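PDB 3T7K: regulator of Ty1 transposition protein 107 from Saccharomyces cerevisiae, which binds phosphorylated histone H2A through its C-terminal tandem BRCT repeats, a recognition that serves DNA damage repair. Local coordinates for residues P89-D94 / F114-N119; I144-V147 / G153-T156; F74-S79 / I157-K162; L214-D219 / V249-K254. All blocks are in the same frame, centred on the assembly; numbering follows the deposited sequence.

Interaction 1: P89-D94 / F114-N119; sequences PEFIID and FDYEIN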
loop_
_atom_site.group_PDB
_atom_site.type_symbol
_atom_site.label_atom_id
_atom_site.label_comp_id
_atom_site.label_asym_id
_atom_site.label_seq_id
_atom_site.Cartn_x
_atom_site.Cartn_y
_atom_site.Cartn_z
ATOM N N PRO C 89 9.446 -9.568 -23.282
ATOM C CA PRO C 89 8.262 -9.177 -24.048
ATOM C C PRO C 89 7.620 -10.383 -24.738
ATOM O O PRO C 89 6.438 -10.350 -25.048
ATOM C CB PRO C 89 8.829 -8.186 -25.081
ATOM C CG PRO C 89 10.287 -8.525 -25.173
ATOM C CD PRO C 89 10.676 -8.935 -23.791
ATOM N N GLU C 90 8.396 -11.431 -24.972
ATOM C CA GLU C 90 7.882 -12.656 -25.581
ATOM C C GLU C 90 6.629 -13.191 -24.854
ATOM O O GLU C 90 5.795 -13.883 -25.450
ATOM C CB GLU C 90 8.981 -13.723 -25.603
ATOM C CG GLU C 90 9.977 -13.609 -26.755
ATOM C CD GLU C 90 11.063 -12.544 -26.541
ATOM O OE1 GLU C 90 10.920 -11.681 -25.639
ATOM O OE2 GLU C 90 12.067 -12.572 -27.292
ATOM N N PHE C 91 6.503 -12.879 -23.566
ATOM C CA PHE C 91 5.316 -13.263 -22.812
ATOM C C PHE C 91 4.062 -12.702 -23.464
ATOM O O PHE C 91 3.153 -13.448 -23.830
ATOM C CB PHE C 91 5.386 -12.789 -21.365
ATOM C CG PHE C 91 4.094 -12.969 -20.611
ATOM C CD1 PHE C 91 3.778 -14.191 -20.033
ATOM C CD2 PHE C 91 3.197 -11.926 -20.485
ATOM C CE1 PHE C 91 2.583 -14.363 -19.340
ATOM C CE2 PHE C 91 2.002 -12.086 -19.802
ATOM C CZ PHE C 91 1.693 -13.312 -19.230
ATOM N N ILE C 92 4.009 -11.380 -23.576
ATOM C CA ILE C 92 2.880 -10.702 -24.190
ATOM C C ILE C 92 2.710 -11.147 -25.644
ATOM O O ILE C 92 1.591 -11.271 -26.158
ATOM C CB ILE C 92 3.066 -9.179 -24.150
ATOM C CG1 ILE C 92 3.162 -8.689 -22.710
ATOM C CG2 ILE C 92 1.924 -8.484 -24.855
ATOM C CD1 ILE C 92 1.842 -8.680 -21.995
ATOM N N ILE C 93 3.830 -11.394 -26.309
ATOM C CA ILE C 93 3.777 -11.790 -27.708
ATOM C C ILE C 93 3.130 -13.171 -27.825
ATOM O O ILE C 93 2.146 -13.341 -28.531
ATOM C CB ILE C 93 5.177 -11.758 -28.372
ATOM C CG1 ILE C 93 5.663 -10.312 -28.525
ATOM C CG2 ILE C 93 5.142 -12.412 -29.742
ATOM C CD1 ILE C 93 7.038 -10.204 -29.146
ATOM N N ASP C 94 3.684 -14.151 -27.121
ATOM C CA ASP C 94 3.127 -15.501 -27.129
ATOM C C ASP C 94 1.673 -15.513 -26.692
ATOM O O ASP C 94 0.855 -16.258 -27.236
ATOM C CB ASP C 94 3.938 -16.419 -26.227
ATOM C CG ASP C 94 5.311 -16.694 -26.781
ATOM O OD1 ASP C 94 5.557 -16.281 -27.936
ATOM O OD2 ASP C 94 6.131 -17.329 -26.075
ATOM N N PHE C 114 6.579 -18.288 -16.097
ATOM C CA PHE C 114 7.853 -18.838 -15.655
ATOM C C PHE C 114 8.817 -19.051 -16.805
ATOM O O PHE C 114 10.022 -19.139 -16.602
ATOM C CB PHE C 114 7.640 -20.162 -14.921
ATOM C CG PHE C 114 6.673 -20.070 -13.787
ATOM C CD1 PHE C 114 7.044 -19.463 -12.600
ATOM C CD2 PHE C 114 5.392 -20.576 -13.907
ATOM C CE1 PHE C 114 6.154 -19.365 -11.550
ATOM C CE2 PHE C 114 4.491 -20.488 -12.855
ATOM C CZ PHE C 114 4.867 -19.881 -11.683
ATOM N N ASP C 115 8.286 -19.142 -18.015
ATOM C CA ASP C 115 9.128 -19.438 -19.159
ATOM C C ASP C 115 9.730 -18.193 -19.794
ATOM O O ASP C 115 10.224 -18.260 -20.913
ATOM C CB ASP C 115 8.333 -20.206 -20.208
ATOM C CG ASP C 115 7.946 -21.582 -19.736
ATOM O OD1 ASP C 115 7.110 -22.245 -20.399
ATOM O OD2 ASP C 115 8.489 -21.989 -18.691
ATOM N N TYR C 116 9.695 -17.064 -19.091
ATOM C CA TYR C 116 10.077 -15.800 -19.717
ATOM C C TYR C 116 10.874 -14.850 -18.832
ATOM O O TYR C 116 10.741 -13.634 -18.961
ATOM C CB TYR C 116 8.837 -15.059 -20.200
ATOM C CG TYR C 116 7.958 -15.857 -21.126
ATOM C CD1 TYR C 116 8.206 -15.891 -22.496
ATOM C CD2 TYR C 116 6.873 -16.569 -20.637
ATOM C CE1 TYR C 116 7.392 -16.622 -23.353
ATOM C CE2 TYR C 116 6.052 -17.297 -21.481
ATOM C CZ TYR C 116 6.313 -17.323 -22.838
ATOM O OH TYR C 116 5.492 -18.049 -23.682
ATOM N N GLU C 117 11.696 -15.384 -17.940
ATOM C CA GLU C 117 12.468 -14.517 -17.064
ATOM C C GLU C 117 13.560 -13.761 -17.813
ATOM O O GLU C 117 14.250 -14.310 -18.677
ATOM C CB GLU C 117 13.068 -15.299 -15.901
ATOM C CG GLU C 117 12.033 -15.756 -14.877
ATOM C CD GLU C 117 11.288 -14.598 -14.233
ATOM O OE1 GLU C 117 11.920 -13.808 -13.492
ATOM O OE2 GLU C 117 10.064 -14.482 -14.456
ATOM N N ILE C 118 13.694 -12.485 -17.479
ATOM C CA ILE C 118 14.816 -11.690 -17.941
ATOM C C ILE C 118 16.081 -12.298 -17.360
ATOM O O ILE C 118 16.227 -12.393 -16.138
ATOM C CB ILE C 118 14.701 -10.255 -17.449
ATOM C CG1 ILE C 118 13.471 -9.586 -18.060
ATOM C CG2 ILE C 118 15.981 -9.474 -17.775
ATOM C CD1 ILE C 118 13.260 -8.178 -17.596
ATOM N N ASN C 119 16.989 -12.721 -18.236
ATOM C CA ASN C 119 18.188 -13.422 -17.804
ATOM C C ASN C 119 19.124 -12.521 -17.002
ATOM O O ASN C 119 19.582 -11.490 -17.493
ATOM C CB ASN C 119 18.899 -14.060 -19.000
ATOM O OD1 ASN C 119 17.768 -15.177 -20.793
ATOM N ND2 ASN C 119 17.781 -16.201 -18.786
#
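The backbones of P89-D94 and F114-N119 come closest at F91 and Y116, whose CA atoms lie 6.2 Å apart. The first segment lies at the beginning of helix 90-99, held by I93 N to P89 O and D94 N to E90 O; the second is irregular and sends a single side chain, Y116, against it. The Y116 ring lies flat on the helix. F91 CA sits 3.9 Å from the ring centroid and 9° off its normal, a CH-pi contact over the middle of the face, while D115 CB covers the opposite face nearer the rim. With CG anti to the backbone N (chi1 171°), F91 crosses Y116 at about a right angle, and the F91 ring turns an edge to the Y116 face in an offset edge-to-face pair, centroids 5.8 Å apart and planes at 82°. F91 CD1 is 3.9 Å from Y116 CD2. In the fold, helix 90-99 follows strand 85-87 of the first BRCT repeat, and the irregular segment belongs to the long connection between helix 90-99 and helix 123-128; backbone bonds from Y116 to K88 and from I118 to A86 hold it beside that strand. Y21 makes a further edge-to-face pair with F91. At the far end of the tyrosine, OH donates to D94 OD2 at 2.6 Å, using the anti lone pair of the oxygen; OD2 itself lies at the ring edge, in its plane. E90 adds its CB, 3.9 Å from Y116 CD1, whereas its chain bends at chi2 and carries the carboxylate elsewhere.

Interaction 2: I144-V147 / G153-T156; sequences INLV and GVDT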
loop_
_atom_site.group_PDB
_atom_site.type_symbol
_atom_site.label_atom_id
_atom_site.label_comp_id
_atom_site.label_asym_id
_atom_site.label_seq_id
_atom_site.Cartn_x
_atom_site.Cartn_y
_atom_site.Cartn_z
ATOM N N ILE C 144 22.641 13.437 -0.752
ATOM C CA ILE C 144 23.830 13.435 -1.580
ATOM C C ILE C 144 23.945 14.716 -2.377
ATOM O O ILE C 144 22.994 15.486 -2.496
ATOM C CB ILE C 144 23.812 12.285 -2.590
ATOM C CG1 ILE C 144 22.619 12.455 -3.528
ATOM C CG2 ILE C 144 23.771 10.951 -1.879
ATOM C CD1 ILE C 144 22.746 11.689 -4.817
ATOM N N ASN C 145 25.125 14.907 -2.948
ATOM C CA ASN C 145 25.389 15.998 -3.844
ATOM C C ASN C 145 25.692 15.401 -5.187
ATOM O O ASN C 145 26.455 14.444 -5.283
ATOM C CB ASN C 145 26.615 16.797 -3.358
ATOM C CG ASN C 145 26.447 17.300 -1.953
ATOM O OD1 ASN C 145 26.037 18.441 -1.734
ATOM N ND2 ASN C 145 26.734 16.447 -0.987
ATOM N N LEU C 146 25.123 15.994 -6.225
ATOM C CA LEU C 146 25.241 15.478 -7.571
ATOM C C LEU C 146 25.712 16.624 -8.444
ATOM O O LEU C 146 25.155 17.715 -8.375
ATOM C CB LEU C 146 23.858 14.987 -8.030
ATOM C CG LEU C 146 23.693 14.297 -9.381
ATOM C CD1 LEU C 146 24.463 13.001 -9.410
ATOM C CD2 LEU C 146 22.214 14.034 -9.653
ATOM N N VAL C 147 26.741 16.386 -9.252
ATOM C CA VAL C 147 27.221 17.403 -10.158
ATOM C C VAL C 147 26.209 17.617 -11.267
ATOM O O VAL C 147 25.577 16.665 -11.750
ATOM C CB VAL C 147 28.594 17.052 -10.765
ATOM C CG1 VAL C 147 29.656 17.064 -9.693
ATOM C CG2 VAL C 147 28.543 15.705 -11.478
ATOM N N GLY C 153 21.301 13.747 -16.974
ATOM C CA GLY C 153 20.728 14.954 -16.407
ATOM C C GLY C 153 20.180 14.726 -15.010
ATOM O O GLY C 153 19.663 13.656 -14.702
ATOM N N VAL C 154 20.296 15.745 -14.167
ATOM C CA VAL C 154 19.961 15.620 -12.759
ATOM C C VAL C 154 18.512 15.246 -12.476
ATOM O O VAL C 154 18.220 14.642 -11.450
ATOM C CB VAL C 154 20.282 16.913 -11.993
ATOM C CG1 VAL C 154 21.763 17.240 -12.127
ATOM C CG2 VAL C 154 19.418 18.053 -12.490
ATOM N N ASP C 155 17.594 15.628 -13.351
ATOM C CA ASP C 155 16.183 15.382 -13.056
ATOM C C ASP C 155 15.854 13.893 -13.091
ATOM O O ASP C 155 15.095 13.399 -12.259
ATOM C CB ASP C 155 15.279 16.161 -14.014
ATOM C CG ASP C 155 15.429 17.672 -13.863
ATOM O OD1 ASP C 155 15.583 18.148 -12.712
ATOM O OD2 ASP C 155 15.391 18.380 -14.895
ATOM N N THR C 156 16.449 13.189 -14.049
ATOM C CA THR C 156 16.225 11.764 -14.231
ATOM C C THR C 156 16.987 10.976 -13.189
ATOM O O THR C 156 16.406 10.215 -12.398
ATOM C CB THR C 156 16.734 11.309 -15.600
ATOM O OG1 THR C 156 15.878 11.839 -16.614
ATOM C CG2 THR C 156 16.736 9.787 -15.694
#
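L146 and V154 meet by apolar contact alone. L146 CD2 is 4.1 Å from V154 CG1 and 4.2 Å from V154 CA, so one leucine methyl lies against both the base and one branch of the valine. The leucine reaches there with CG anti to the backbone N (chi1 -176°), which carries the branched end out from the strand toward the helix. The valine answers with CG1, the branch that stands anti to its own carbonyl carbon. Around the pair, I201, I169 and I157 touch L146, and V171 touches V154, so the pair sits among apolar residues of the sheet and helix.

Against the backbone, the same CG1 lies 3.9 Å from V147 O, a van der Waals contact with a carbonyl, while the V147 side chain starts off from the other side of its strand. No hydrogen bond joins the two segments. Polar interactions run within or beyond them: G153, at the N-cap position, has backbone angles at which a side chain would run into the carbonyl O of the residue before, and its O takes a weak bond from T156 N at 3.3 Å. The N145 amide is gripped by N170, I183 O and V199 O.

T156, in the first turn, packs on an apolar side chain of the bound peptide. Strand 143-147, helix 154-163 and strand 168-172 together form the beta-alpha-beta crossover that pairs the first two strands of the second BRCT repeat.

Interaction 3: F74-S79 / I157-K162; sequences FLKSLS and IGSVLK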
loop_
_atom_site.group_PDB
_atom_site.type_symbol
_atom_site.label_atom_id
_atom_site.label_comp_id
_atom_site.label_asym_id
_atom_site.label_seq_id
_atom_site.Cartn_x
_atom_site.Cartn_y
_atom_site.Cartn_z
ATOM N N PHE C 74 13.699 0.548 -16.067
ATOM C CA PHE C 74 14.278 -0.652 -15.500
ATOM C C PHE C 74 14.826 -0.412 -14.095
ATOM O O PHE C 74 14.553 -1.184 -13.191
ATOM C CB PHE C 74 15.364 -1.256 -16.389
ATOM C CG PHE C 74 15.584 -2.708 -16.124
ATOM C CD1 PHE C 74 14.854 -3.669 -16.814
ATOM C CD2 PHE C 74 16.454 -3.121 -15.129
ATOM C CE1 PHE C 74 15.023 -5.019 -16.551
ATOM C CE2 PHE C 74 16.630 -4.472 -14.862
ATOM C CZ PHE C 74 15.907 -5.424 -15.580
ATOM N N LEU C 75 15.600 0.656 -13.910
ATOM C CA LEU C 75 16.217 0.895 -12.607
ATOM C C LEU C 75 15.149 1.138 -11.558
ATOM O O LEU C 75 15.274 0.700 -10.404
ATOM C CB LEU C 75 17.171 2.092 -12.674
ATOM C CG LEU C 75 18.381 1.874 -13.579
ATOM C CD1 LEU C 75 19.148 3.186 -13.776
ATOM C CD2 LEU C 75 19.272 0.805 -13.004
ATOM N N LYS C 76 14.099 1.847 -11.954
ATOM C CA LYS C 76 13.013 2.139 -11.022
ATOM C C LYS C 76 12.198 0.896 -10.707
ATOM O O LYS C 76 11.671 0.757 -9.600
ATOM C CB LYS C 76 12.086 3.226 -11.555
ATOM C CG LYS C 76 12.513 4.654 -11.212
ATOM C CD LYS C 76 11.599 5.650 -11.928
ATOM C CE LYS C 76 11.915 7.086 -11.557
ATOM N NZ LYS C 76 11.004 8.025 -12.273
ATOM N N SER C 77 12.073 -0.003 -11.682
ATOM C CA SER C 77 11.289 -1.209 -11.439
ATOM C C SER C 77 11.886 -1.951 -10.244
ATOM O O SER C 77 11.191 -2.704 -9.556
ATOM C CB SER C 77 11.270 -2.111 -12.667
ATOM O OG SER C 77 12.439 -2.899 -12.737
ATOM N N LEU C 78 13.173 -1.728 -9.983
ATOM C CA LEU C 78 13.823 -2.394 -8.854
ATOM C C LEU C 78 13.468 -1.771 -7.504
ATOM O O LEU C 78 13.927 -2.238 -6.460
ATOM C CB LEU C 78 15.341 -2.493 -9.056
ATOM C CG LEU C 78 15.664 -3.576 -10.090
ATOM C CD1 LEU C 78 17.059 -3.417 -10.668
ATOM C CD2 LEU C 78 15.475 -4.973 -9.474
ATOM N N SER C 79 12.639 -0.732 -7.523
ATOM C CA SER C 79 12.047 -0.240 -6.283
ATOM C C SER C 79 10.528 -0.407 -6.259
ATOM O O SER C 79 9.838 0.328 -5.556
ATOM C CB SER C 79 12.371 1.232 -6.054
ATOM O OG SER C 79 11.835 1.989 -7.119
ATOM N N ILE C 157 18.304 11.161 -13.203
ATOM C CA ILE C 157 19.169 10.501 -12.251
ATOM C C ILE C 157 18.676 10.788 -10.845
ATOM O O ILE C 157 18.673 9.914 -9.987
ATOM C CB ILE C 157 20.620 10.946 -12.434
ATOM C CG1 ILE C 157 21.183 10.272 -13.681
ATOM C CG2 ILE C 157 21.450 10.597 -11.197
ATOM C CD1 ILE C 157 22.485 10.865 -14.147
ATOM N N GLY C 158 18.212 12.007 -10.619
ATOM C CA GLY C 158 17.649 12.360 -9.330
ATOM C C GLY C 158 16.425 11.530 -9.000
ATOM O O GLY C 158 16.254 11.078 -7.870
ATOM N N SER C 159 15.568 11.334 -9.997
ATOM C CA SER C 159 14.309 10.639 -9.798
ATOM C C SER C 159 14.567 9.173 -9.483
ATOM O O SER C 159 13.955 8.622 -8.572
ATOM C CB SER C 159 13.415 10.784 -11.034
ATOM O OG SER C 159 12.131 10.234 -10.784
ATOM N N VAL C 160 15.495 8.558 -10.216
ATOM C CA VAL C 160 15.925 7.185 -9.944
ATOM C C VAL C 160 16.475 7.009 -8.520
ATOM O O VAL C 160 16.093 6.084 -7.787
ATOM C CB VAL C 160 16.999 6.741 -10.952
ATOM C CG1 VAL C 160 17.669 5.473 -10.486
ATOM C CG2 VAL C 160 16.389 6.563 -12.339
ATOM N N LEU C 161 17.364 7.912 -8.118
ATOM C CA LEU C 161 17.995 7.815 -6.803
ATOM C C LEU C 161 16.986 8.003 -5.681
ATOM O O LEU C 161 17.096 7.394 -4.622
ATOM C CB LEU C 161 19.109 8.860 -6.663
ATOM C CG LEU C 161 20.358 8.679 -7.537
ATOM C CD1 LEU C 161 21.361 9.839 -7.344
ATOM C CD2 LEU C 161 21.026 7.354 -7.235
ATOM N N LYS C 162 16.021 8.882 -5.887
ATOM C CA LYS C 162 15.034 9.113 -4.852
ATOM C C LYS C 162 14.100 7.907 -4.796
ATOM O O LYS C 162 13.615 7.534 -3.722
ATOM C CB LYS C 162 14.266 10.411 -5.108
ATOM C CG LYS C 162 15.071 11.659 -4.796
ATOM C CD LYS C 162 14.302 12.930 -5.146
ATOM C CE LYS C 162 14.384 13.239 -6.637
ATOM N NZ LYS C 162 13.691 14.516 -6.985
#
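No ring or amide group lies between L75 and K76 on one helix and S159 and V160 on the other, so there are no faces or edges to assign; the one ring of the two segments, F74, packs instead against I118. What meets here are aliphatic branches and one polar pair, at the helical interface of the tandem BRCT fold: helix 72-77 of the first repeat rests on helix 154-163 of the second, with helix 229-237 completing the bundle through F237 on L75 and I236 on V160. The backbones approach to 5.9 Å between K76 CA and V160 CA. The apolar part is L75 CB against V160 CG1 at 4.1 Å, and L75 also packs on an apolar side chain of the bound peptide, consistent with a binding groove between the repeats.

K76 supplies the polar part. Its chain, extended beyond CG, reaches across to the second helix and brings CE within 4.1 Å of V160 N. The ammonium group then has two partners, a salt bridge to E72 OE2 and a hydrogen bond to S159. Replacing K76 by a methionine would probably leave both the E72 carboxylate and the serine hydroxyl without this shared mate at the junction. S159 holds its OG anti to the backbone N (chi1 -174°), and there OG accepts from K76 NZ at 2.9 Å, with K76 CE beside it at 3.2 Å.

Interaction 4: L214-D219 / V249-K254; sequences LINDRD and VLYQKK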
loop_
_atom_site.group_PDB
_atom_site.type_symbol
_atom_site.label_atom_id
_atom_site.label_comp_id
_atom_site.label_asym_id
_atom_site.label_seq_id
_atom_site.Cartn_x
_atom_site.Cartn_y
_atom_site.Cartn_z
ATOM N N LEU C 214 38.063 21.413 -0.862
ATOM C CA LEU C 214 37.072 22.241 -0.187
ATOM C C LEU C 214 36.712 21.643 1.155
ATOM O O LEU C 214 36.788 22.312 2.189
ATOM C CB LEU C 214 35.805 22.361 -1.033
ATOM C CG LEU C 214 35.519 23.614 -1.857
ATOM C CD1 LEU C 214 36.680 23.950 -2.781
ATOM C CD2 LEU C 214 34.218 23.416 -2.654
ATOM N N ILE C 215 36.310 20.375 1.147
ATOM C CA ILE C 215 35.863 19.743 2.369
ATOM C C ILE C 215 37.017 19.568 3.338
ATOM O O ILE C 215 36.866 19.720 4.553
ATOM C CB ILE C 215 35.221 18.355 2.091
ATOM C CG1 ILE C 215 33.923 18.528 1.294
ATOM C CG2 ILE C 215 34.986 17.621 3.416
ATOM C CD1 ILE C 215 33.374 17.226 0.660
ATOM N N ASN C 216 38.180 19.221 2.813
ATOM C CA ASN C 216 39.299 19.000 3.706
ATOM C C ASN C 216 39.818 20.304 4.331
ATOM O O ASN C 216 40.249 20.305 5.471
ATOM C CB ASN C 216 40.363 18.092 3.066
ATOM C CG ASN C 216 39.854 16.626 2.915
ATOM O OD1 ASN C 216 39.143 16.113 3.792
ATOM N ND2 ASN C 216 40.201 15.972 1.805
ATOM N N ASP C 217 39.686 21.414 3.621
ATOM C CA ASP C 217 39.944 22.733 4.206
ATOM C C ASP C 217 38.972 23.105 5.319
ATOM O O ASP C 217 39.370 23.683 6.321
ATOM C CB ASP C 217 39.863 23.821 3.140
ATOM C CG ASP C 217 41.104 23.878 2.276
ATOM O OD1 ASP C 217 42.075 23.168 2.608
ATOM O OD2 ASP C 217 41.110 24.639 1.277
ATOM N N ARG C 218 37.694 22.785 5.141
ATOM C CA ARG C 218 36.646 23.319 6.017
ATOM C C ARG C 218 36.112 22.350 7.063
ATOM O O ARG C 218 35.528 22.771 8.064
ATOM C CB ARG C 218 35.501 23.868 5.165
ATOM C CG ARG C 218 35.993 24.776 4.053
ATOM C CD ARG C 218 36.297 26.176 4.584
ATOM N NE ARG C 218 35.030 26.800 4.955
ATOM C CZ ARG C 218 34.328 27.608 4.163
ATOM N NH1 ARG C 218 34.790 27.935 2.957
ATOM N NH2 ARG C 218 33.175 28.108 4.595
ATOM N N ASP C 219 36.307 21.055 6.835
ATOM C CA ASP C 219 35.778 20.032 7.726
ATOM C C ASP C 219 36.724 18.837 7.700
ATOM O O ASP C 219 36.334 17.731 7.328
ATOM C CB ASP C 219 34.367 19.611 7.275
ATOM C CG ASP C 219 33.491 19.178 8.424
ATOM O OD1 ASP C 219 34.007 19.153 9.560
ATOM O OD2 ASP C 219 32.297 18.847 8.201
ATOM N N VAL C 249 34.454 3.724 -7.075
ATOM C CA VAL C 249 34.723 4.663 -5.997
ATOM C C VAL C 249 35.931 5.511 -6.382
ATOM O O VAL C 249 36.994 4.975 -6.683
ATOM C CB VAL C 249 34.985 3.933 -4.678
ATOM C CG1 VAL C 249 35.355 4.924 -3.571
ATOM C CG2 VAL C 249 33.769 3.104 -4.296
ATOM N N LEU C 250 35.764 6.827 -6.389
ATOM C CA LEU C 250 36.837 7.707 -6.822
ATOM C C LEU C 250 37.693 8.201 -5.668
ATOM O O LEU C 250 38.872 8.525 -5.849
ATOM C CB LEU C 250 36.277 8.888 -7.603
ATOM C CG LEU C 250 35.396 8.447 -8.771
ATOM C CD1 LEU C 250 35.081 9.639 -9.644
ATOM C CD2 LEU C 250 36.124 7.368 -9.563
ATOM N N TYR C 251 37.093 8.251 -4.484
ATOM C CA TYR C 251 37.757 8.772 -3.301
ATOM C C TYR C 251 36.945 8.434 -2.078
ATOM O O TYR C 251 35.725 8.604 -2.056
ATOM C CB TYR C 251 37.898 10.292 -3.422
ATOM C CG TYR C 251 38.499 10.969 -2.212
ATOM C CD1 TYR C 251 39.839 11.348 -2.199
ATOM C CD2 TYR C 251 37.731 11.233 -1.084
ATOM C CE1 TYR C 251 40.400 11.979 -1.091
ATOM C CE2 TYR C 251 38.274 11.860 0.021
ATOM C CZ TYR C 251 39.613 12.230 0.010
ATOM O OH TYR C 251 40.163 12.851 1.102
ATOM N N GLN C 252 37.601 7.927 -1.049
ATOM C CA GLN C 252 36.907 7.791 0.226
ATOM C C GLN C 252 37.831 8.033 1.389
ATOM O O GLN C 252 39.027 7.712 1.342
ATOM C CB GLN C 252 36.182 6.458 0.363
ATOM C CG GLN C 252 36.997 5.239 0.154
ATOM C CD GLN C 252 36.136 3.979 0.211
ATOM O OE1 GLN C 252 35.076 3.964 0.846
ATOM N NE2 GLN C 252 36.579 2.926 -0.467
ATOM N N LYS C 253 37.257 8.616 2.429
ATOM C CA LYS C 253 37.976 8.987 3.629
ATOM C C LYS C 253 37.037 8.531 4.727
ATOM O O LYS C 253 35.938 9.083 4.854
ATOM C CB LYS C 253 38.137 10.519 3.649
ATOM C CG LYS C 253 38.764 11.126 4.909
ATOM C CD LYS C 253 38.972 12.659 4.727
ATOM C CE LYS C 253 39.840 13.246 5.816
ATOM N NZ LYS C 253 39.335 12.942 7.170
ATOM N N LYS C 254 37.442 7.497 5.477
ATOM C CA LYS C 254 36.602 6.882 6.502
ATOM C C LYS C 254 37.397 6.585 7.772
ATOM O O LYS C 254 38.475 7.167 7.989
ATOM C CB LYS C 254 35.924 5.599 5.955
ATOM C CG LYS C 254 36.713 4.949 4.754
ATOM C CD LYS C 254 36.081 3.523 4.484
ATOM C CE LYS C 254 37.207 2.487 4.466
ATOM N NZ LYS C 254 36.750 1.084 4.262
#
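The short N216 amide is met by two long side chains, Y251 and K253, which cross most of the gap between helix and strand: even the nearest CA atoms, those of N216 and K253, stay 10.1 Å apart. The two sides of the amide do different work. N216 ND2 donates to Y251 OH at 3.2 Å with an N-H...O angle of 154°; the hydroxyl lies close to the amide plane, although amide and ring planes are 47° apart. The two side chains come from opposite directions. N216 OD1 instead lies beside the last two methylenes of the lysine, 3.6 Å from K253 CE, as the two chains slide past each other.

Both partners belong to strand 249-253, which runs antiparallel to strand 224-227 at one edge of the otherwise parallel sheet of the second BRCT repeat, with L250 and Y251 facing I226 in a classic beta bulge. Two residues apart and with CG anti to the backbone N in each, Y251 and K253 extend side by side toward helix 205-218, where the tyrosine also touches V208 and T212. With an alanine here in place of N216, the Y251 hydroxyl would probably lose its helix donor and the lysine methylenes the polar neighbour beside them. The K253 chain turns only at its last torsion, chi4 -54°, which directs NZ to K220 O and, more weakly, to E222 O.

Reading from the N terminus, helix 72-77 comes first, but its contact, interaction 3, closes only at 157-162, after a long loop that takes in the end of the first BRCT repeat, the connection from helix 90-99 to helix 123-128 and the start of the second repeat. Interactions 1 and 2 both fall within that loop, one after the other: interaction 1 fastens that connection to the first repeat, and interaction 2 closes a short turn in the second. Both touch interaction 3, through I118 CD1 on F74 CE1 at 3.8 Å and through L146 CD2 on I157 CG2 at 3.8 Å. Interaction 4 follows separately, joining helix 205-218 to the last strand of the sheet that interaction 2 also reaches.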